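Antibiotic biosynthesis monooxygenase family protein (Shewanella oneidensis, PDB 2BBE) is of unknown function but may act as a monooxygenase of the antibiotic biosynthesis type. Local coordinates at residues 41-53 / 63-77. Numbering follows the deposited sequence.
Sequences TRREAGCIRYELN and TFVEKFVDIAAFDEH
Strands 47-53 and 63-68 run antiparallel, their axes 4.4 Å apart at closest approach, and a classic beta bulge interrupts their pairing: Lys67 O accepts from both Ile48 N (2.8 Å) and Arg49 N (3.0 Å), the two donors arriving from the same face of its carbonyl plane. Beyond the bulge, Val69 N still reaches Gly46 O.

On the face carrying Tyr50, aromatic groups follow one another. Phe64 lies between two neighbours: Leu52 CD1 sits over the centre of one face, and the Tyr50 ring forms an offset stack against the other, centroids 4.0 Å apart and planes 20° from parallel. Thr41 CG2 covers the opposite face of Tyr50, while the Glu66 carboxylate lies at its edge. From helix 71-77, His77 extends with CG anti to its backbone N (chi1 165°) and donates from ND1 to the syn lone pair of Glu44 OE2 (3.0 Å, 169°), the oxygen lying in the imidazole plane. One water joins His77 NE2, Tyr50 OH and Glu66 OE2. On the other face, Lys67 CE lies over one face of the Arg49 guanidinium. The two cations come within 3.7 Å (Arg49 NH2 to Lys67 NZ), Arg49 salt-bridged to Glu51 of the second subunit and Lys67 NZ hydrogen-bonded to Gln105.

This is a hairpin with helices against its Tyr50 face and a second subunit against its Arg49 face, consistent with the dimeric alpha/beta-barrel (ferredoxin-like) fold.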
# COMPACT_ATOMS: atom_id res chain seq x y z
N THR A 41 6.72 3.62 -14.88
CA THR A 41 5.56 2.80 -14.59
C THR A 41 4.74 3.39 -13.45
O THR A 41 3.51 3.43 -13.53
CB THR A 41 5.93 1.34 -14.29
OG1 THR A 41 6.60 0.79 -15.42
CG2 THR A 41 4.66 0.54 -14.00
N ARG A 42 5.42 3.86 -12.40
CA ARG A 42 4.73 4.46 -11.26
C ARG A 42 3.96 5.71 -11.69
O ARG A 42 2.96 6.07 -11.06
CB ARG A 42 5.71 4.76 -10.12
CG ARG A 42 6.26 3.49 -9.44
CD ARG A 42 7.21 3.79 -8.25
NE ARG A 42 6.55 4.58 -7.22
CZ ARG A 42 6.84 5.84 -6.90
NH1 ARG A 42 7.83 6.49 -7.50
NH2 ARG A 42 6.13 6.45 -5.97
N ARG A 43 4.41 6.34 -12.78
CA ARG A 43 3.78 7.55 -13.31
C ARG A 43 2.59 7.27 -14.26
O ARG A 43 1.94 8.21 -14.72
CB ARG A 43 4.82 8.44 -14.01
CG ARG A 43 5.73 9.19 -13.04
CD ARG A 43 7.02 9.70 -13.74
NE ARG A 43 7.83 10.54 -12.84
CZ ARG A 43 8.62 10.09 -11.86
NH1 ARG A 43 8.72 8.78 -11.58
NH2 ARG A 43 9.30 10.97 -11.12
N GLU A 44 2.32 5.99 -14.54
CA GLU A 44 1.12 5.57 -15.29
C GLU A 44 -0.14 5.85 -14.46
O GLU A 44 -0.19 5.51 -13.28
CB GLU A 44 1.19 4.07 -15.61
CG GLU A 44 2.15 3.66 -16.75
CD GLU A 44 2.35 2.14 -16.83
OE1 GLU A 44 1.46 1.38 -16.37
OE2 GLU A 44 3.41 1.68 -17.31
N ALA A 45 -1.15 6.46 -15.08
CA ALA A 45 -2.40 6.82 -14.39
C ALA A 45 -3.07 5.61 -13.70
O ALA A 45 -3.64 5.74 -12.62
CB ALA A 45 -3.36 7.48 -15.36
N GLY A 46 -2.99 4.45 -14.35
CA GLY A 46 -3.64 3.24 -13.84
C GLY A 46 -2.75 2.28 -13.06
O GLY A 46 -3.20 1.20 -12.67
N CYS A 47 -1.50 2.67 -12.80
CA CYS A 47 -0.62 1.88 -11.93
C CYS A 47 -0.87 2.19 -10.45
O CYS A 47 -0.80 3.36 -10.03
CB CYS A 47 0.85 2.14 -12.25
SG CYS A 47 1.96 1.21 -11.14
N ILE A 48 -1.17 1.15 -9.68
CA ILE A 48 -1.37 1.29 -8.21
C ILE A 48 -0.10 0.95 -7.46
O ILE A 48 0.29 1.66 -6.52
CB ILE A 48 -2.54 0.39 -7.69
CG1 ILE A 48 -3.88 0.81 -8.33
CG2 ILE A 48 -2.62 0.36 -6.14
CD1 ILE A 48 -5.03 -0.24 -8.10
N ARG A 49 0.57 -0.11 -7.91
CA ARG A 49 1.73 -0.66 -7.24
C ARG A 49 2.67 -1.25 -8.27
O ARG A 49 2.24 -1.93 -9.23
CB ARG A 49 1.31 -1.75 -6.22
CG ARG A 49 2.44 -2.47 -5.57
CD ARG A 49 1.95 -3.62 -4.63
NE ARG A 49 1.01 -3.12 -3.62
CZ ARG A 49 0.11 -3.88 -3.00
NH1 ARG A 49 0.00 -5.17 -3.29
NH2 ARG A 49 -0.68 -3.35 -2.07
N TYR A 50 3.95 -1.00 -8.08
CA TYR A 50 4.98 -1.59 -8.94
C TYR A 50 6.28 -1.72 -8.17
O TYR A 50 7.16 -0.83 -8.23
CB TYR A 50 5.15 -0.71 -10.18
CG TYR A 50 5.84 -1.36 -11.35
CD1 TYR A 50 5.27 -2.46 -12.02
CD2 TYR A 50 7.03 -0.83 -11.82
CE1 TYR A 50 5.90 -3.03 -13.13
CE2 TYR A 50 7.67 -1.38 -12.95
CZ TYR A 50 7.09 -2.48 -13.58
OH TYR A 50 7.73 -2.99 -14.67
N GLU A 51 6.40 -2.83 -7.44
CA GLU A 51 7.46 -2.99 -6.46
C GLU A 51 8.41 -4.10 -6.90
O GLU A 51 7.97 -5.19 -7.26
CB GLU A 51 6.86 -3.34 -5.10
CG GLU A 51 6.01 -2.21 -4.53
CD GLU A 51 5.34 -2.61 -3.22
OE1 GLU A 51 5.56 -3.75 -2.74
OE2 GLU A 51 4.60 -1.76 -2.68
N LEU A 52 9.70 -3.79 -6.86
CA LEU A 52 10.76 -4.75 -7.21
C LEU A 52 11.36 -5.38 -5.95
O LEU A 52 11.48 -4.73 -4.91
CB LEU A 52 11.84 -4.03 -8.03
CG LEU A 52 12.91 -4.90 -8.72
CD1 LEU A 52 12.28 -5.94 -9.69
CD2 LEU A 52 13.92 -3.98 -9.45
N ASN A 53 11.74 -6.65 -6.05
CA ASN A 53 12.13 -7.45 -4.89
C ASN A 53 13.25 -8.43 -5.28
O ASN A 53 13.20 -9.02 -6.38
CB ASN A 53 10.92 -8.25 -4.36
CG ASN A 53 9.68 -7.38 -4.12
OD1 ASN A 53 8.87 -7.14 -5.04
ND2 ASN A 53 9.55 -6.88 -2.92
N THR A 63 11.92 -10.20 -8.58
CA THR A 63 10.47 -10.34 -8.80
C THR A 63 9.73 -9.01 -8.65
O THR A 63 9.93 -8.29 -7.67
CB THR A 63 9.89 -11.36 -7.78
OG1 THR A 63 10.50 -12.63 -8.01
CG2 THR A 63 8.34 -11.49 -7.88
N PHE A 64 8.86 -8.71 -9.62
CA PHE A 64 7.95 -7.58 -9.51
C PHE A 64 6.62 -8.00 -8.88
O PHE A 64 6.03 -9.03 -9.25
CB PHE A 64 7.65 -6.96 -10.90
CG PHE A 64 8.51 -5.76 -11.24
CD1 PHE A 64 8.47 -4.60 -10.44
CD2 PHE A 64 9.33 -5.77 -12.37
CE1 PHE A 64 9.27 -3.49 -10.76
CE2 PHE A 64 10.10 -4.67 -12.70
CZ PHE A 64 10.09 -3.54 -11.89
N VAL A 65 6.14 -7.18 -7.95
CA VAL A 65 4.82 -7.31 -7.36
C VAL A 65 4.04 -6.07 -7.77
O VAL A 65 4.44 -4.93 -7.44
CB VAL A 65 4.92 -7.45 -5.82
CG1 VAL A 65 3.51 -7.27 -5.16
CG2 VAL A 65 5.57 -8.82 -5.47
N GLU A 66 2.96 -6.28 -8.51
CA GLU A 66 2.31 -5.19 -9.23
C GLU A 66 0.81 -5.17 -8.97
O GLU A 66 0.22 -6.22 -8.66
CB GLU A 66 2.52 -5.35 -10.76
CG GLU A 66 3.95 -5.76 -11.19
CD GLU A 66 4.06 -6.05 -12.70
OE1 GLU A 66 3.10 -5.79 -13.46
OE2 GLU A 66 5.14 -6.52 -13.13
N LYS A 67 0.21 -3.99 -9.15
CA LYS A 67 -1.26 -3.83 -9.11
C LYS A 67 -1.67 -2.67 -10.01
O LYS A 67 -1.03 -1.60 -10.01
CB LYS A 67 -1.77 -3.62 -7.67
CG LYS A 67 -3.27 -3.93 -7.48
CD LYS A 67 -3.80 -3.58 -6.06
CE LYS A 67 -3.31 -4.53 -4.97
NZ LYS A 67 -3.91 -4.22 -3.58
N PHE A 68 -2.73 -2.88 -10.78
CA PHE A 68 -3.28 -1.91 -11.73
C PHE A 68 -4.78 -1.78 -11.53
O PHE A 68 -5.43 -2.71 -11.04
CB PHE A 68 -2.98 -2.33 -13.19
CG PHE A 68 -1.51 -2.36 -13.49
CD1 PHE A 68 -0.76 -3.51 -13.23
CD2 PHE A 68 -0.87 -1.21 -14.00
CE1 PHE A 68 0.63 -3.53 -13.48
CE2 PHE A 68 0.51 -1.22 -14.24
CZ PHE A 68 1.25 -2.37 -13.98
N VAL A 69 -5.32 -0.61 -11.88
CA VAL A 69 -6.73 -0.32 -11.61
C VAL A 69 -7.68 -1.30 -12.33
O VAL A 69 -8.80 -1.55 -11.87
CB VAL A 69 -7.09 1.15 -11.94
CG1 VAL A 69 -6.30 2.12 -11.03
CG2 VAL A 69 -6.83 1.46 -13.39
N ASP A 70 -7.23 -1.85 -13.46
CA ASP A 70 -8.05 -2.79 -14.24
C ASP A 70 -7.23 -3.42 -15.35
O ASP A 70 -6.06 -3.09 -15.50
CB ASP A 70 -9.33 -2.15 -14.80
CG ASP A 70 -9.08 -0.91 -15.68
OD1 ASP A 70 -8.04 -0.79 -16.35
OD2 ASP A 70 -9.97 -0.04 -15.70
N ILE A 71 -7.83 -4.34 -16.09
CA ILE A 71 -7.10 -5.06 -17.13
C ILE A 71 -6.68 -4.11 -18.27
O ILE A 71 -5.61 -4.25 -18.82
CB ILE A 71 -7.90 -6.31 -17.65
CG1 ILE A 71 -6.99 -7.23 -18.50
CG2 ILE A 71 -9.20 -5.90 -18.40
CD1 ILE A 71 -5.82 -7.79 -17.72
N ALA A 72 -7.51 -3.12 -18.61
CA ALA A 72 -7.07 -2.15 -19.63
C ALA A 72 -5.76 -1.46 -19.22
O ALA A 72 -4.87 -1.29 -20.05
CB ALA A 72 -8.15 -1.12 -19.96
N ALA A 73 -5.64 -1.08 -17.95
CA ALA A 73 -4.42 -0.41 -17.48
C ALA A 73 -3.22 -1.38 -17.48
O ALA A 73 -2.11 -0.98 -17.83
CB ALA A 73 -4.64 0.17 -16.08
N PHE A 74 -3.45 -2.63 -17.11
CA PHE A 74 -2.40 -3.67 -17.19
C PHE A 74 -1.94 -3.86 -18.65
O PHE A 74 -0.75 -3.88 -18.93
CB PHE A 74 -2.88 -5.00 -16.57
CG PHE A 74 -1.84 -6.10 -16.63
CD1 PHE A 74 -0.71 -6.06 -15.80
CD2 PHE A 74 -1.96 -7.14 -17.53
CE1 PHE A 74 0.27 -7.06 -15.87
CE2 PHE A 74 -0.98 -8.15 -17.60
CZ PHE A 74 0.13 -8.10 -16.76
N ASP A 75 -2.90 -3.97 -19.58
CA ASP A 75 -2.58 -4.14 -21.01
C ASP A 75 -1.81 -2.94 -21.56
O ASP A 75 -0.83 -3.10 -22.34
CB ASP A 75 -3.86 -4.39 -21.82
CG ASP A 75 -4.48 -5.76 -21.54
OD1 ASP A 75 -3.82 -6.64 -20.94
OD2 ASP A 75 -5.64 -5.97 -21.94
N GLU A 76 -2.22 -1.74 -21.16
CA GLU A 76 -1.52 -0.50 -21.54
C GLU A 76 -0.06 -0.53 -21.07
O GLU A 76 0.86 -0.20 -21.83
CB GLU A 76 -2.24 0.74 -20.95
CG GLU A 76 -1.63 2.09 -21.37
CD GLU A 76 -2.55 3.28 -21.11
OE1 GLU A 76 -3.76 3.07 -20.90
OE2 GLU A 76 -2.05 4.43 -21.12
N HIS A 77 0.15 -0.93 -19.80
CA HIS A 77 1.48 -1.08 -19.23
C HIS A 77 2.33 -2.05 -20.06
O HIS A 77 3.47 -1.73 -20.41
CB HIS A 77 1.41 -1.60 -17.78
CG HIS A 77 2.71 -2.12 -17.26
ND1 HIS A 77 3.77 -1.29 -16.95
CD2 HIS A 77 3.14 -3.38 -17.01
CE1 HIS A 77 4.79 -2.02 -16.54
NE2 HIS A 77 4.43 -3.29 -16.55
O HOH W 1 -1.18 1.37 -16.55
O HOH W 2 0.01 -6.63 -5.62
O HOH W 3 6.25 -5.31 -15.78